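Local atomic coordinates of glutathione transferase lambda1 (Populus trichocarpa, PDB entry 4PQH), a protein that probably catalyses the transfer of glutathione onto electrophilic compounds, releasing a halide ion, and binds glutathione in a pocket of its thioredoxin-like domain. Residues Pro80-Asn85 with Lys97-His102; Asp193-Ala196 with Leu201-Trp204; Asn134-Phe137 with Ala141-Ala144. All coordinates share one frame; numbering follows the deposited sequence.

Contact 1: Pro80-Asn85 with Lys97-His102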
ATOM      1  N   PRO A  80      -0.571  -9.197  -1.795  1.00 17.99           N
ATOM      2  CA  PRO A  80       0.712  -9.667  -1.262  1.00 16.22           C
ATOM      3  C   PRO A  80       0.583 -10.796  -0.254  1.00 17.28           C
ATOM      4  O   PRO A  80      -0.463 -10.988   0.364  1.00 17.94           O
ATOM      5  CB  PRO A  80       1.250  -8.433  -0.537  1.00 16.50           C
ATOM      6  CG  PRO A  80       0.013  -7.756  -0.045  1.00 18.07           C
ATOM      7  CD  PRO A  80      -1.008  -7.949  -1.143  1.00 17.61           C
ATOM      8  N   SER A  81       1.675 -11.526  -0.091  1.00 17.05           N
ATOM      9  CA  SER A  81       1.846 -12.403   1.052  1.00 17.57           C
ATOM     10  C   SER A  81       3.292 -12.278   1.525  1.00 18.64           C
ATOM     11  O   SER A  81       4.187 -11.936   0.742  1.00 18.41           O
ATOM     12  CB  SER A  81       1.479 -13.851   0.716  1.00 20.00           C
ATOM     13  OG  SER A  81       2.396 -14.434  -0.190  1.00 20.46           O
ATOM     14  N   LEU A  82       3.504 -12.542   2.809  1.00 17.67           N
ATOM     15  CA  LEU A  82       4.814 -12.398   3.421  1.00 17.77           C
ATOM     16  C   LEU A  82       5.215 -13.719   4.044  1.00 19.27           C
ATOM     17  O   LEU A  82       4.496 -14.256   4.891  1.00 20.24           O
ATOM     18  CB  LEU A  82       4.789 -11.313   4.497  1.00 17.34           C
ATOM     19  CG  LEU A  82       6.121 -11.062   5.212  1.00 18.98           C
ATOM     20  CD1 LEU A  82       7.129 -10.422   4.264  1.00 19.76           C
ATOM     21  CD2 LEU A  82       5.910 -10.212   6.453  1.00 20.60           C
ATOM     22  N   GLU A  83       6.359 -14.236   3.600  1.00 18.80           N
ATOM     23  CA  GLU A  83       6.967 -15.433   4.151  1.00 20.81           C
ATOM     24  C   GLU A  83       8.018 -14.982   5.150  1.00 20.64           C
ATOM     25  O   GLU A  83       9.004 -14.336   4.783  1.00 21.69           O
ATOM     26  CB  GLU A  83       7.620 -16.228   3.024  1.00 23.17           C
ATOM     27  CG  GLU A  83       8.393 -17.449   3.458  1.00 25.20           C
ATOM     28  CD  GLU A  83       9.224 -18.023   2.326  1.00 27.90           C
ATOM     29  OE1 GLU A  83       8.965 -17.656   1.161  1.00 29.15           O
ATOM     30  OE2 GLU A  83      10.139 -18.829   2.597  1.00 29.54           O
ATOM     31  N   HIS A  84       7.799 -15.313   6.419  1.00 21.30           N
ATOM     32  CA  HIS A  84       8.687 -14.872   7.484  1.00 22.54           C
ATOM     33  C   HIS A  84       8.544 -15.828   8.658  1.00 24.77           C
ATOM     34  O   HIS A  84       7.428 -16.140   9.071  1.00 25.08           O
ATOM     35  CB  HIS A  84       8.330 -13.443   7.914  1.00 22.60           C
ATOM     36  CG  HIS A  84       9.215 -12.893   8.989  1.00 23.00           C
ATOM     37  ND1 HIS A  84      10.574 -12.728   8.822  1.00 23.98           N
ATOM     38  CD2 HIS A  84       8.936 -12.468  10.242  1.00 23.49           C
ATOM     39  CE1 HIS A  84      11.094 -12.229   9.928  1.00 23.75           C
ATOM     40  NE2 HIS A  84      10.123 -12.063  10.808  1.00 23.97           N
ATOM     41  N   ASN A  85       9.673 -16.299   9.179  1.00 25.93           N
ATOM     42  CA  ASN A  85       9.687 -17.190  10.339  1.00 29.66           C
ATOM     43  C   ASN A  85       8.728 -18.372  10.231  1.00 33.29           C
ATOM     44  O   ASN A  85       7.924 -18.610  11.135  1.00 33.48           O
ATOM     45  CB  ASN A  85       9.397 -16.411  11.626  1.00 31.82           C
ATOM     46  CG  ASN A  85      10.517 -15.465  12.004  1.00 33.93           C
ATOM     47  OD1 ASN A  85      11.654 -15.617  11.558  1.00 35.45           O
ATOM     48  ND2 ASN A  85      10.202 -14.484  12.840  1.00 33.29           N
ATOM     49  N   LYS A  97       1.135  -3.597   9.280  1.00 13.58           N
ATOM     50  CA  LYS A  97       1.237  -3.563  10.740  1.00 15.43           C
ATOM     51  C   LYS A  97       2.245  -4.587  11.257  1.00 14.03           C
ATOM     52  O   LYS A  97       3.041  -4.293  12.161  1.00 15.69           O
ATOM     53  CB  LYS A  97      -0.132  -3.779  11.390  1.00 16.30           C
ATOM     54  CG  LYS A  97      -1.115  -2.642  11.174  1.00 19.22           C
ATOM     55  CD  LYS A  97      -2.456  -2.970  11.803  1.00 23.37           C
ATOM     56  CE  LYS A  97      -3.460  -1.853  11.590  1.00 27.00           C
ATOM     57  NZ  LYS A  97      -4.824  -2.265  12.020  1.00 28.60           N
ATOM     58  N   TYR A  98       2.235  -5.773  10.662  1.00 14.94           N
ATOM     59  CA  TYR A  98       3.131  -6.846  11.064  1.00 15.95           C
ATOM     60  C   TYR A  98       4.594  -6.491  10.805  1.00 15.28           C
ATOM     61  O   TYR A  98       5.438  -6.636  11.693  1.00 16.52           O
ATOM     62  CB  TYR A  98       2.751  -8.150  10.348  1.00 16.99           C
ATOM     63  CG  TYR A  98       3.660  -9.292  10.727  1.00 18.02           C
ATOM     64  CD1 TYR A  98       3.398 -10.071  11.846  1.00 19.84           C
ATOM     65  CD2 TYR A  98       4.796  -9.576   9.979  1.00 19.85           C
ATOM     66  CE1 TYR A  98       4.243 -11.107  12.202  1.00 21.54           C
ATOM     67  CE2 TYR A  98       5.639 -10.602  10.324  1.00 22.59           C
ATOM     68  CZ  TYR A  98       5.359 -11.369  11.432  1.00 23.63           C
ATOM     69  OH  TYR A  98       6.200 -12.402  11.768  1.00 26.28           O
ATOM     70  N   ILE A  99       4.897  -6.014   9.603  1.00 14.56           N
ATOM     71  CA  ILE A  99       6.264  -5.626   9.284  1.00 14.05           C
ATOM     72  C   ILE A  99       6.735  -4.500  10.199  1.00 14.36           C
ATOM     73  O   ILE A  99       7.862  -4.521  10.702  1.00 15.10           O
ATOM     74  CB  ILE A  99       6.418  -5.239   7.797  1.00 14.13           C
ATOM     75  CG1 ILE A  99       6.330  -6.502   6.937  1.00 15.43           C
ATOM     76  CG2 ILE A  99       7.750  -4.513   7.564  1.00 15.53           C
ATOM     77  CD1 ILE A  99       6.375  -6.240   5.458  1.00 16.26           C
ATOM     78  N   ASP A 100       5.850  -3.544  10.450  1.00 13.33           N
ATOM     79  CA  ASP A 100       6.199  -2.410  11.289  1.00 13.42           C
ATOM     80  C   ASP A 100       6.629  -2.847  12.685  1.00 14.93           C
ATOM     81  O   ASP A 100       7.486  -2.208  13.302  1.00 14.77           O
ATOM     82  CB  ASP A 100       5.022  -1.444  11.387  1.00 14.24           C
ATOM     83  CG  ASP A 100       5.378  -0.158  12.107  1.00 14.94           C
ATOM     84  OD1 ASP A 100       6.479   0.397  11.865  1.00 14.70           O
ATOM     85  OD2 ASP A 100       4.542   0.301  12.914  1.00 17.14           O
ATOM     86  N   SER A 101       6.050  -3.941  13.164  1.00 14.70           N
ATOM     87  CA  SER A 101       6.222  -4.368  14.544  1.00 15.07           C
ATOM     88  C   SER A 101       7.102  -5.597  14.716  1.00 15.26           C
ATOM     89  O   SER A 101       7.225  -6.113  15.824  1.00 15.89           O
ATOM     90  CB  SER A 101       4.861  -4.596  15.202  1.00 18.09           C
ATOM     91  OG  SER A 101       4.174  -5.664  14.583  1.00 21.47           O
ATOM     92  N   HIS A 102       7.725  -6.058  13.637  1.00 13.75           N
ATOM     93  CA  HIS A 102       8.550  -7.258  13.714  1.00 15.29           C
ATOM     94  C   HIS A 102       9.885  -7.108  13.020  1.00 15.29           C
ATOM     95  O   HIS A 102      10.627  -8.073  12.892  1.00 16.53           O
ATOM     96  CB  HIS A 102       7.815  -8.464  13.121  1.00 17.25           C
ATOM     97  CG  HIS A 102       6.700  -8.965  13.981  1.00 19.10           C
ATOM     98  ND1 HIS A 102       5.449  -8.390  13.985  1.00 21.19           N
ATOM     99  CD2 HIS A 102       6.657  -9.970  14.889  1.00 22.09           C
ATOM    100  CE1 HIS A 102       4.676  -9.027  14.848  1.00 23.57           C
ATOM    101  NE2 HIS A 102       5.388  -9.989  15.411  1.00 24.45           N
TER
HETATM  102  O   HOH W   1      10.668 -10.795  13.393  1.00 30.71           O
HETATM  103  O   HOH W   2       5.499 -14.761   9.865  1.00 48.76           O

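Contact 2: Asp193-Ala196 with Leu201-Trp204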
ATOM      1  N   ASP A 193     -10.392  17.029 -11.005  1.00 14.33           N
ATOM      2  CA  ASP A 193      -9.158  17.240 -10.255  1.00 13.91           C
ATOM      3  C   ASP A 193      -9.432  17.160  -8.758  1.00 13.35           C
ATOM      4  O   ASP A 193     -10.018  18.075  -8.178  1.00 16.08           O
ATOM      5  CB  ASP A 193      -8.587  18.612 -10.613  1.00 14.89           C
ATOM      6  CG  ASP A 193      -7.337  18.963  -9.829  1.00 16.43           C
ATOM      7  OD1 ASP A 193      -6.830  18.121  -9.046  1.00 15.08           O
ATOM      8  OD2 ASP A 193      -6.859  20.105 -10.007  1.00 20.27           O
ATOM      9  N   ILE A 194      -8.983  16.079  -8.127  1.00 12.49           N
ATOM     10  CA  ILE A 194      -9.247  15.874  -6.709  1.00 12.41           C
ATOM     11  C   ILE A 194      -8.659  16.961  -5.806  1.00 12.31           C
ATOM     12  O   ILE A 194      -9.157  17.168  -4.699  1.00 13.41           O
ATOM     13  CB  ILE A 194      -8.756  14.495  -6.218  1.00 12.32           C
ATOM     14  CG1 ILE A 194      -7.231  14.382  -6.315  1.00 12.17           C
ATOM     15  CG2 ILE A 194      -9.464  13.390  -6.990  1.00 13.15           C
ATOM     16  CD1 ILE A 194      -6.694  13.097  -5.756  1.00 11.55           C
ATOM     17  N   THR A 195      -7.623  17.661  -6.268  1.00 12.12           N
ATOM     18  CA  THR A 195      -6.983  18.690  -5.443  1.00 12.70           C
ATOM     19  C   THR A 195      -7.775  19.992  -5.420  1.00 13.85           C
ATOM     20  O   THR A 195      -7.533  20.849  -4.564  1.00 15.00           O
ATOM     21  CB  THR A 195      -5.530  19.007  -5.881  1.00 13.87           C
ATOM     22  OG1 THR A 195      -5.525  19.630  -7.172  1.00 14.99           O
ATOM     23  CG2 THR A 195      -4.675  17.750  -5.893  1.00 15.05           C
ATOM     24  N   ALA A 196      -8.697  20.158  -6.363  1.00 14.73           N
ATOM     25  CA  ALA A 196      -9.467  21.396  -6.434  1.00 14.72           C
ATOM     26  C   ALA A 196     -10.373  21.556  -5.216  1.00 15.48           C
ATOM     27  O   ALA A 196     -11.278  20.755  -4.989  1.00 17.10           O
ATOM     28  CB  ALA A 196     -10.265  21.452  -7.719  1.00 15.83           C
ATOM     29  N   LEU A 201      -5.351  17.797   1.176  1.00 10.67           N
ATOM     30  CA  LEU A 201      -5.083  16.677   0.297  1.00 11.13           C
ATOM     31  C   LEU A 201      -3.987  17.006  -0.708  1.00 10.28           C
ATOM     32  O   LEU A 201      -3.093  16.195  -0.945  1.00 10.33           O
ATOM     33  CB  LEU A 201      -6.362  16.295  -0.444  1.00 10.93           C
ATOM     34  CG  LEU A 201      -6.180  15.262  -1.551  1.00 11.04           C
ATOM     35  CD1 LEU A 201      -5.723  13.931  -0.981  1.00 11.23           C
ATOM     36  CD2 LEU A 201      -7.474  15.107  -2.299  1.00 11.69           C
ATOM     37  N   ALA A 202      -4.060  18.193  -1.307  1.00  9.68           N
ATOM     38  CA  ALA A 202      -3.023  18.609  -2.247  1.00 10.53           C
ATOM     39  C   ALA A 202      -1.652  18.596  -1.560  1.00 11.10           C
ATOM     40  O   ALA A 202      -0.664  18.108  -2.124  1.00 11.26           O
ATOM     41  CB  ALA A 202      -3.338  19.988  -2.823  1.00 10.61           C
ATOM     42  N   ALA A 203      -1.599  19.104  -0.328  1.00 10.68           N
ATOM     43  CA  ALA A 203      -0.359  19.111   0.442  1.00 10.74           C
ATOM     44  C   ALA A 203       0.117  17.688   0.776  1.00 10.66           C
ATOM     45  O   ALA A 203       1.309  17.389   0.708  1.00 11.56           O
ATOM     46  CB  ALA A 203      -0.534  19.927   1.723  1.00 11.39           C
ATOM     47  N   TRP A 204      -0.825  16.816   1.129  1.00  9.20           N
ATOM     48  CA  TRP A 204      -0.514  15.424   1.441  1.00  8.76           C
ATOM     49  C   TRP A 204       0.140  14.749   0.237  1.00 10.98           C
ATOM     50  O   TRP A 204       1.141  14.050   0.368  1.00 10.89           O
ATOM     51  CB  TRP A 204      -1.790  14.682   1.846  1.00  8.99           C
ATOM     52  CG  TRP A 204      -1.572  13.253   2.252  1.00  9.78           C
ATOM     53  CD1 TRP A 204      -1.356  12.784   3.514  1.00  9.49           C
ATOM     54  CD2 TRP A 204      -1.576  12.106   1.392  1.00 10.44           C
ATOM     55  NE1 TRP A 204      -1.207  11.419   3.496  1.00 10.30           N
ATOM     56  CE2 TRP A 204      -1.350  10.975   2.206  1.00 10.00           C
ATOM     57  CE3 TRP A 204      -1.747  11.926   0.013  1.00 11.19           C
ATOM     58  CZ2 TRP A 204      -1.279   9.683   1.683  1.00 10.58           C
ATOM     59  CZ3 TRP A 204      -1.684  10.643  -0.500  1.00 11.55           C
ATOM     60  CH2 TRP A 204      -1.455   9.539   0.331  1.00 11.56           C
TER

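Contact 3: Asn134-Phe137 with Ala141-Ala144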
ATOM      1  N   ASN A 134     -14.311   3.405  -7.262  1.00 14.64           N
ATOM      2  CA  ASN A 134     -14.712   2.434  -8.267  1.00 16.00           C
ATOM      3  C   ASN A 134     -16.133   2.648  -8.781  1.00 15.89           C
ATOM      4  O   ASN A 134     -16.384   2.500  -9.976  1.00 16.12           O
ATOM      5  CB  ASN A 134     -14.480   1.018  -7.756  1.00 18.27           C
ATOM      6  CG  ASN A 134     -13.014   0.658  -7.741  1.00 22.36           C
ATOM      7  OD1 ASN A 134     -12.291   0.937  -8.699  1.00 24.39           O
ATOM      8  ND2 ASN A 134     -12.559   0.064  -6.650  1.00 23.70           N
ATOM      9  N   SER A 135     -17.042   3.017  -7.880  0.51 15.75           N
ATOM     10  CA  SER A 135     -18.409   3.367  -8.258  0.51 15.84           C
ATOM     11  C   SER A 135     -18.397   4.498  -9.276  0.51 15.84           C
ATOM     12  O   SER A 135     -19.169   4.498 -10.230  0.51 16.20           O
ATOM     13  CB  SER A 135     -19.211   3.791  -7.026  0.51 16.83           C
ATOM     14  OG  SER A 135     -20.529   4.180  -7.373  0.51 18.39           O
ATOM     15  N   THR A 136     -17.507   5.463  -9.071  1.00 15.05           N
ATOM     16  CA  THR A 136     -17.407   6.613  -9.959  1.00 15.40           C
ATOM     17  C   THR A 136     -16.873   6.208 -11.328  1.00 14.85           C
ATOM     18  O   THR A 136     -17.446   6.578 -12.354  1.00 14.27           O
ATOM     19  CB  THR A 136     -16.514   7.694  -9.340  1.00 16.99           C
ATOM     20  OG1 THR A 136     -17.108   8.133  -8.118  1.00 18.76           O
ATOM     21  CG2 THR A 136     -16.367   8.880 -10.281  1.00 17.32           C
ATOM     22  N   PHE A 137     -15.798   5.430 -11.345  1.00 14.44           N
ATOM     23  CA  PHE A 137     -15.214   4.966 -12.602  1.00 13.83           C
ATOM     24  C   PHE A 137     -16.215   4.151 -13.412  1.00 15.72           C
ATOM     25  O   PHE A 137     -16.229   4.220 -14.638  1.00 15.38           O
ATOM     26  CB  PHE A 137     -13.962   4.128 -12.354  1.00 12.75           C
ATOM     27  CG  PHE A 137     -12.849   4.892 -11.720  1.00 16.98           C
ATOM     28  CD1 PHE A 137     -12.469   6.120 -12.222  1.00 15.81           C
ATOM     29  CD2 PHE A 137     -12.195   4.388 -10.613  1.00 15.28           C
ATOM     30  CE1 PHE A 137     -11.439   6.835 -11.632  1.00 18.96           C
ATOM     31  CE2 PHE A 137     -11.169   5.097 -10.020  1.00 16.77           C
ATOM     32  CZ  PHE A 137     -10.799   6.321 -10.536  1.00 18.87           C
ATOM     33  N   ALA A 141     -22.390   5.688  -9.481  1.00 22.96           N
ATOM     34  CA  ALA A 141     -22.711   6.855  -8.670  1.00 24.95           C
ATOM     35  C   ALA A 141     -21.454   7.689  -8.539  1.00 25.32           C
ATOM     36  O   ALA A 141     -20.358   7.144  -8.423  1.00 25.01           O
ATOM     37  CB  ALA A 141     -23.208   6.438  -7.290  1.00 27.05           C
ATOM     38  N   ASP A 142     -21.610   9.006  -8.566  1.00 25.37           N
ATOM     39  CA  ASP A 142     -20.464   9.898  -8.445  1.00 25.66           C
ATOM     40  C   ASP A 142     -20.108  10.099  -6.979  1.00 23.44           C
ATOM     41  O   ASP A 142     -20.476  11.104  -6.372  1.00 23.37           O
ATOM     42  CB  ASP A 142     -20.746  11.242  -9.122  1.00 29.81           C
ATOM     43  CG  ASP A 142     -20.785  11.136 -10.634  1.00 35.21           C
ATOM     44  OD1 ASP A 142     -19.722  10.880 -11.240  1.00 36.70           O
ATOM     45  OD2 ASP A 142     -21.876  11.317 -11.215  1.00 38.24           O
ATOM     46  N   GLU A 143     -19.393   9.133  -6.417  1.00 20.09           N
ATOM     47  CA  GLU A 143     -19.099   9.122  -4.985  1.00 18.14           C
ATOM     48  C   GLU A 143     -17.669   9.532  -4.653  1.00 16.37           C
ATOM     49  O   GLU A 143     -17.332   9.698  -3.483  1.00 15.74           O
ATOM     50  CB  GLU A 143     -19.390   7.734  -4.404  1.00 18.88           C
ATOM     51  CG  GLU A 143     -20.859   7.359  -4.485  1.00 21.30           C
ATOM     52  CD  GLU A 143     -21.157   5.942  -4.033  1.00 24.37           C
ATOM     53  OE1 GLU A 143     -20.224   5.120  -3.945  1.00 25.79           O
ATOM     54  OE2 GLU A 143     -22.347   5.645  -3.782  1.00 26.16           O
ATOM     55  N   ALA A 144     -16.833   9.698  -5.671  1.00 15.30           N
ATOM     56  CA  ALA A 144     -15.423  10.003  -5.439  1.00 14.94           C
ATOM     57  C   ALA A 144     -15.218  11.333  -4.711  1.00 16.17           C
ATOM     58  O   ALA A 144     -14.372  11.433  -3.820  1.00 15.62           O
ATOM     59  CB  ALA A 144     -14.647   9.969  -6.739  1.00 15.82           C
TER
HETATM   60  O   HOH W   3     -19.502   8.478 -12.623  1.00 32.20           O

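Contact 1: Pro80-Asn85 with Lys97-His102
The rings of His84 and Tyr98 meet edge to edge: the phenol oxygen OH of Tyr98 lies 3.1 Å from CD2 of His84, near the planes of both rings. One face of His84 carries the amide carbon of Asn85, offset toward the ring's rim, and its edge also meets water 1. Over one face of Tyr98, near its rim, stands ND1 of His102, a turn further along the same helix, while Tyr98 CE1 lies 3.3 Å above the plane of the His102 ring, over its centre. His102 is held in this pose by its own edge, since ND1 donates to Tyr98 O at 2.9 Å with the acceptor close to the ring plane; that carbonyl also accepts from Ser101 N. Water 1 ties strand to helix beside the rings, hydrogen-bonded to His84 NE2 and donating to His102 O. The remaining ring nitrogen, His84 ND1, bonds Thr28 on the adjacent strand, and Lys89 makes a cation-pi contact with Tyr98. Deeper in, Leu82 sets one methyl against two helix residues. With CG anti to the backbone N (chi1 -180°), its CD2 is brought to 3.8 Å from both Tyr98 CD2 and Ile99 CG1; it meets the phenol ring obliquely, neither over its face nor at its edge. Ile99 continues inward onto Val42 and Thr45 of helix 37-48. The axes of strand 81-84 and of 97-102 in helix 92-102 come within 11.2 Å, at 29° to each other, so the helix runs roughly along the strand. Preceded by the cis peptide before Pro80, which touches glutathione, this is the beta-beta-alpha half of the thioredoxin-like N-terminal domain of glutathione transferases.

Contact 2: Asp193-Ala196 with Leu201-Trp204
A type I beta turn from Asp193 to Ala196, with an Asx turn at its start, packs against the first part of helix 199-208 in the all-helical C-terminal domain of the transferase. Thr195 and Ala202 meet through carbon alone: Thr195 CB lies 3.9 Å from Ala202 CB, and the CG2 methyl of the threonine is also against the alanine. The hydroxyl of Thr195 is turned between its own N and carbonyl carbon (chi1 67°), where OG1 donates to Asp193 OD1 at 2.7 Å. Thr195 N gives the same oxygen a second bond of 2.9 Å from the same face of the carboxylate. With a valine in place of Thr195, OD1 of Asp193 loses the hydroxyl and keeps the backbone N-H, and the carboxylate would probably be held less firmly against the turn. Beside this pair, CD2 of Leu201 lies 3.6 Å from Ile194 O and 4.1 Å from Ile194 CD1, the two side chains crossing at about a right angle. Ile194 O itself accepts from Arg198. Ile194 and Leu201 both rest on Phe148 of helix 144-154, while Ile194 and Thr195 also touch Gln183 of helix 170-190, so the turn is wedged among three helices.

Contact 3: Asn134-Phe137 with Ala141-Ala144
Polar contacts between Thr136 and the returning chain dominate this junction. The OG1 atom of Thr136 accepts from Ala144 N at 2.9 Å, and Glu143 N adds a weak bond of 3.0 Å; both are bent, with angles at the hydrogen of 136° and 132°. The same hydroxyl is bonded to Ala132 O, one helical turn back, so a single oxygen links the end of helix 113-137 to the backbone that opens helix 144-154. Its position, anti to the carbonyl carbon and beside the backbone N (chi1 -62°), places OG1 toward the amides and leaves the methyl CG2 beside Asp142. Ser135, modelled in two conformers, makes a less settled approach: in one of them, OG lies 3.1 Å from Ala141 O, but its proton has another acceptor within range.

Weaker contacts accompany these. Thr136 CA makes a CH...O contact of 3.4 Å with Ala141 O, the carbonyl that also takes a weak bond from Glu143 N across the inverse gamma turn centred on Asp142. The CB of Ser135 lies 3.5 Å from Glu143 OE1. Water 3 spans the edge of the junction, donating to Thr136 O and to Asp142 OD1.

Apolar packing is confined to small groups: the CB of Ala144 sits 3.9 Å from the CB of Thr136, and both side chains lean on Leu186 of helix 170-190.

Taken together, the chemistry implies that this short connection is fastened mainly by one threonine hydroxyl, which takes the Ala144 amide at the start of helix 144-154 and, weakly, the Glu143 amide just before it, whose proton is shared with Ala141 O.

Overall arrangement
The three contacts divide between the two domains of the transferase. Contact 1 belongs to the thioredoxin-like domain that binds glutathione: Pro80 borders the ligand, and the side chain of Leu82 lies about 10 Å from it. Contacts 2 and 3 lie in the helical domain, away from the glutathione site and on the opposite side of the chain's centre; their centres are 32 and 33 Å from that of contact 1. They are neighbours instead, with centres 17 Å apart and nearest atoms about 6 Å apart. Without touching, both lean on Leu186 of helix 170-190, and helix 144-154, which starts at contact 3, supplies Phe148 to contact 2.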